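Local coordinates for uncharacterized protein (Plasmodium falciparum, PDB 1ZSO) that is of unknown function but probably binds zinc and belongs to a eukaryotic family of CXXC-motif proteins, at residues Asn22-Tyr32 against Asn122-Gly130. Sequence-based numbering, arbitrary orientation.
Sequences NVKRLFCDDEY and NFIVEDTKG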
loop_
_atom_site.group_PDB
_atom_site.type_symbol
_atom_site.label_atom_id
_atom_site.label_comp_id
_atom_site.label_asym_id
_atom_site.label_seq_id
_atom_site.Cartn_x
_atom_site.Cartn_y
_atom_site.Cartn_z
ATOM N N ASN B 22 -6.320 28.019 22.836
ATOM C CA ASN B 22 -7.202 27.291 23.734
ATOM C C ASN B 22 -7.170 25.773 23.465
ATOM O O ASN B 22 -8.124 25.035 23.733
ATOM C CB ASN B 22 -8.605 27.906 23.671
ATOM C CG ASN B 22 -8.699 29.195 24.472
ATOM O OD1 ASN B 22 -7.837 29.481 25.268
ATOM N ND2 ASN B 22 -9.739 29.948 24.281
ATOM N N VAL B 23 -6.019 25.331 22.977
ATOM C CA VAL B 23 -5.730 23.914 22.704
ATOM C C VAL B 23 -4.738 23.342 23.709
ATOM O O VAL B 23 -3.732 23.945 24.004
ATOM C CB VAL B 23 -5.112 23.749 21.291
ATOM C CG1 VAL B 23 -4.612 22.334 21.079
ATOM C CG2 VAL B 23 -6.117 24.126 20.216
ATOM N N LYS B 24 -5.008 22.161 24.225
ATOM C CA LYS B 24 -4.089 21.564 25.180
ATOM C C LYS B 24 -3.127 20.642 24.419
ATOM O O LYS B 24 -1.921 20.618 24.667
ATOM C CB LYS B 24 -4.851 20.860 26.314
ATOM C CG LYS B 24 -3.976 20.012 27.211
ATOM C CD LYS B 24 -4.399 20.086 28.669
ATOM C CE LYS B 24 -3.216 19.701 29.573
ATOM N NZ LYS B 24 -3.267 20.264 30.975
ATOM N N ARG B 25 -3.663 19.933 23.436
ATOM C CA ARG B 25 -2.834 19.109 22.573
ATOM C C ARG B 25 -3.564 18.808 21.287
ATOM O O ARG B 25 -4.797 18.711 21.247
ATOM C CB ARG B 25 -2.410 17.794 23.259
ATOM C CG ARG B 25 -3.582 17.006 23.831
ATOM C CD ARG B 25 -3.289 15.516 24.032
ATOM N NE ARG B 25 -4.372 14.889 24.796
ATOM C CZ ARG B 25 -4.717 13.595 24.773
ATOM N NH1 ARG B 25 -4.083 12.702 24.012
ATOM N NH2 ARG B 25 -5.729 13.198 25.539
ATOM N N LEU B 26 -2.756 18.706 20.240
ATOM C CA LEU B 26 -3.144 18.217 18.945
ATOM C C LEU B 26 -2.433 16.887 18.839
ATOM O O LEU B 26 -1.283 16.766 19.284
ATOM C CB LEU B 26 -2.642 19.194 17.880
ATOM C CG LEU B 26 -2.638 18.820 16.408
ATOM C CD1 LEU B 26 -4.039 18.665 15.725
ATOM C CD2 LEU B 26 -1.809 19.862 15.720
ATOM N N PHE B 27 -3.113 15.869 18.319
ATOM C CA PHE B 27 -2.496 14.559 18.205
ATOM C C PHE B 27 -3.268 13.714 17.249
ATOM O O PHE B 27 -4.330 14.123 16.780
ATOM C CB PHE B 27 -2.367 13.855 19.570
ATOM C CG PHE B 27 -3.685 13.534 20.259
ATOM C CD1 PHE B 27 -4.493 14.544 20.761
ATOM C CD2 PHE B 27 -4.065 12.210 20.470
ATOM C CE1 PHE B 27 -5.676 14.251 21.401
ATOM C CE2 PHE B 27 -5.249 11.898 21.098
ATOM C CZ PHE B 27 -6.057 12.917 21.573
ATOM N N CYS B 28 -2.732 12.530 16.951
ATOM C CA CYS B 28 -3.459 11.555 16.156
ATOM C C CYS B 28 -3.340 10.131 16.702
ATOM O O CYS B 28 -2.522 9.858 17.576
ATOM C CB CYS B 28 -3.000 11.631 14.725
ATOM S SG CYS B 28 -1.228 11.621 14.522
ATOM N N ASP B 29 -4.187 9.231 16.210
ATOM C CA ASP B 29 -4.234 7.870 16.723
ATOM C C ASP B 29 -3.713 6.874 15.678
ATOM O O ASP B 29 -3.063 7.261 14.720
ATOM C CB ASP B 29 -5.670 7.535 17.153
ATOM C CG ASP B 29 -6.623 7.326 15.960
ATOM O OD1 ASP B 29 -7.560 6.497 16.090
ATOM O OD2 ASP B 29 -6.440 7.967 14.891
ATOM N N ASP B 30 -4.009 5.596 15.876
ATOM C CA ASP B 30 -3.564 4.527 14.976
ATOM C C ASP B 30 -4.261 4.551 13.635
ATOM O O ASP B 30 -3.726 4.034 12.662
ATOM C CB ASP B 30 -3.798 3.169 15.615
ATOM C CG ASP B 30 -2.784 2.848 16.697
ATOM O OD1 ASP B 30 -1.938 3.714 16.994
ATOM O OD2 ASP B 30 -2.835 1.720 17.250
ATOM N N GLU B 31 -5.459 5.136 13.606
ATOM C CA GLU B 31 -6.232 5.332 12.384
ATOM C C GLU B 31 -5.611 6.424 11.486
ATOM O O GLU B 31 -5.941 6.523 10.320
ATOM C CB GLU B 31 -7.700 5.710 12.714
ATOM C CG GLU B 31 -8.445 4.763 13.685
ATOM C CD GLU B 31 -9.842 5.304 14.141
ATOM O OE1 GLU B 31 -10.548 5.950 13.317
ATOM O OE2 GLU B 31 -10.247 5.066 15.320
ATOM N N TYR B 32 -4.710 7.243 12.016
ATOM C CA TYR B 32 -4.240 8.365 11.265
ATOM C C TYR B 32 -3.730 7.923 9.879
ATOM O O TYR B 32 -2.958 6.941 9.718
ATOM C CB TYR B 32 -3.160 9.171 12.031
ATOM C CG TYR B 32 -2.763 10.406 11.268
ATOM C CD1 TYR B 32 -3.548 11.531 11.291
ATOM C CD2 TYR B 32 -1.663 10.396 10.417
ATOM C CE1 TYR B 32 -3.209 12.652 10.531
ATOM C CE2 TYR B 32 -1.333 11.480 9.663
ATOM C CZ TYR B 32 -2.104 12.629 9.734
ATOM O OH TYR B 32 -1.779 13.721 8.952
ATOM N N ASN B 122 -7.777 13.327 10.043
ATOM C CA ASN B 122 -8.092 12.494 11.189
ATOM C C ASN B 122 -7.288 12.942 12.408
ATOM O O ASN B 122 -6.884 12.117 13.218
ATOM C CB ASN B 122 -7.883 10.943 11.010
ATOM C CG ASN B 122 -7.657 10.472 9.572
ATOM O OD1 ASN B 122 -6.656 10.791 8.919
ATOM N ND2 ASN B 122 -8.530 9.588 9.132
ATOM N N PHE B 123 -7.067 14.230 12.580
ATOM C CA PHE B 123 -6.408 14.670 13.818
ATOM C C PHE B 123 -7.432 14.729 14.925
ATOM O O PHE B 123 -8.620 14.712 14.677
ATOM C CB PHE B 123 -5.732 16.027 13.671
ATOM C CG PHE B 123 -4.521 16.005 12.805
ATOM C CD1 PHE B 123 -3.302 15.636 13.325
ATOM C CD2 PHE B 123 -4.599 16.351 11.459
ATOM C CE1 PHE B 123 -2.178 15.603 12.539
ATOM C CE2 PHE B 123 -3.482 16.343 10.670
ATOM C CZ PHE B 123 -2.252 15.974 11.220
ATOM N N ILE B 124 -6.938 14.746 16.153
ATOM C CA ILE B 124 -7.742 14.807 17.346
ATOM C C ILE B 124 -7.192 16.017 18.092
ATOM O O ILE B 124 -5.979 16.265 18.106
ATOM C CB ILE B 124 -7.647 13.514 18.200
ATOM C CG1 ILE B 124 -7.902 12.282 17.313
ATOM C CG2 ILE B 124 -8.648 13.545 19.415
ATOM C CD1 ILE B 124 -7.740 10.934 18.022
ATOM N N VAL B 125 -8.105 16.805 18.648
ATOM C CA VAL B 125 -7.725 17.918 19.484
ATOM C C VAL B 125 -8.440 17.825 20.832
ATOM O O VAL B 125 -9.633 17.530 20.901
ATOM C CB VAL B 125 -8.071 19.231 18.822
ATOM C CG1 VAL B 125 -8.064 20.329 19.845
ATOM C CG2 VAL B 125 -7.098 19.504 17.681
ATOM N N GLU B 126 -7.684 18.064 21.896
ATOM C CA GLU B 126 -8.256 18.312 23.218
ATOM C C GLU B 126 -8.079 19.796 23.469
ATOM O O GLU B 126 -7.012 20.317 23.185
ATOM C CB GLU B 126 -7.532 17.517 24.309
ATOM C CG GLU B 126 -8.224 17.654 25.692
ATOM C CD GLU B 126 -7.621 16.769 26.748
ATOM O OE1 GLU B 126 -6.522 16.227 26.499
ATOM O OE2 GLU B 126 -8.250 16.608 27.828
ATOM N N ASP B 127 -9.112 20.478 23.974
ATOM C CA ASP B 127 -8.964 21.891 24.347
ATOM C C ASP B 127 -8.652 22.008 25.832
ATOM O O ASP B 127 -8.646 21.004 26.523
ATOM C CB ASP B 127 -10.187 22.735 23.944
ATOM C CG ASP B 127 -11.464 22.388 24.731
ATOM O OD1 ASP B 127 -11.420 21.926 25.887
ATOM O OD2 ASP B 127 -12.544 22.618 24.173
ATOM N N THR B 128 -8.380 23.225 26.301
ATOM C CA THR B 128 -7.886 23.433 27.650
ATOM C C THR B 128 -8.941 23.082 28.717
ATOM O O THR B 128 -8.598 22.837 29.884
ATOM C CB THR B 128 -7.369 24.886 27.874
ATOM O OG1 THR B 128 -8.367 25.830 27.465
ATOM C CG2 THR B 128 -6.045 25.126 27.109
ATOM N N LYS B 129 -10.208 23.031 28.296
ATOM C CA LYS B 129 -11.308 22.604 29.161
ATOM C C LYS B 129 -11.582 21.108 29.015
ATOM O O LYS B 129 -12.596 20.608 29.494
ATOM C CB LYS B 129 -12.571 23.394 28.818
ATOM C CG LYS B 129 -12.428 24.904 29.006
ATOM C CD LYS B 129 -12.427 25.290 30.472
ATOM C CE LYS B 129 -12.262 26.795 30.654
ATOM N NZ LYS B 129 -11.421 27.109 31.852
ATOM N N GLY B 130 -10.694 20.410 28.311
ATOM C CA GLY B 130 -10.678 18.958 28.310
ATOM C C GLY B 130 -11.578 18.233 27.321
ATOM O O GLY B 130 -11.621 17.005 27.334
HETATM O O HOH W 1 -7.022 28.438 27.420
#
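Arg25-Phe27 pairs with Phe123-Asp127 as antiparallel strands at 165°, the two middle strands of a four-stranded sheet, with a classic beta bulge where Lys24 and Arg25 both face Glu126. Phe27 and Ile124 exchange two backbone hydrogen bonds, and Glu126 N donates to Arg25 O. At the bulge Glu126 O takes Lys24 N at 2.9 Å and, weakly, Arg25 N. Strands 92-94 and 132-136 continue the sheet on its two sides.

One face carries Arg25, Phe27, Ile124 and Glu126. Arg25 turns its guanidinium side-on to Glu126 in a salt bridge, and both NE and NH2 are hydrogen-bonded to the single oxygen OE1. Arg25 NE lies 3.1 Å from Glu126 OE1 and approaches it nearly along the C-O axis. NH2 reaches the same oxygen from above the carboxylate plane. Phe27 lies between two neighbours. Ile124 CB sits over one face of the Phe27 ring in a CH-pi contact, 3.9 Å from the centroid, while Arg25 NH1 lies over the opposite face, toward the rim. Phe27 CG stands between its backbone N and carbonyl carbon (chi1 63°), which sets the ring over Ile124, with Phe27 CZ 3.4 Å from Ile124 CG2.

Leu26 and Val125 lie on the opposite face and are buried. Leu26 CD1 touches both Val125 CG2 and Phe123 CB. Val125 also packs on Ile156 of strand 152-163, in the larger sheet. Beyond the paired strands, Tyr32 CE1 lies over one face of the Phe123 ring, toward its rim, 3.5 Å from Phe123 CZ; the two ring planes are 52° apart. Tyr32 OH is hydrogen-bonded to Ser120 N.

At the far end Thr128 N donates to Asn22 O from above the carbonyl plane. Asn22 ND2 is hydrogen-bonded to Cys153 O. A water bridges Asn22 OD1 and Thr128 OG1; it lies 2.5 Å from Asn22 OD1, short enough that the exact length is doubtful, and 2.9 Å from Thr128 OG1.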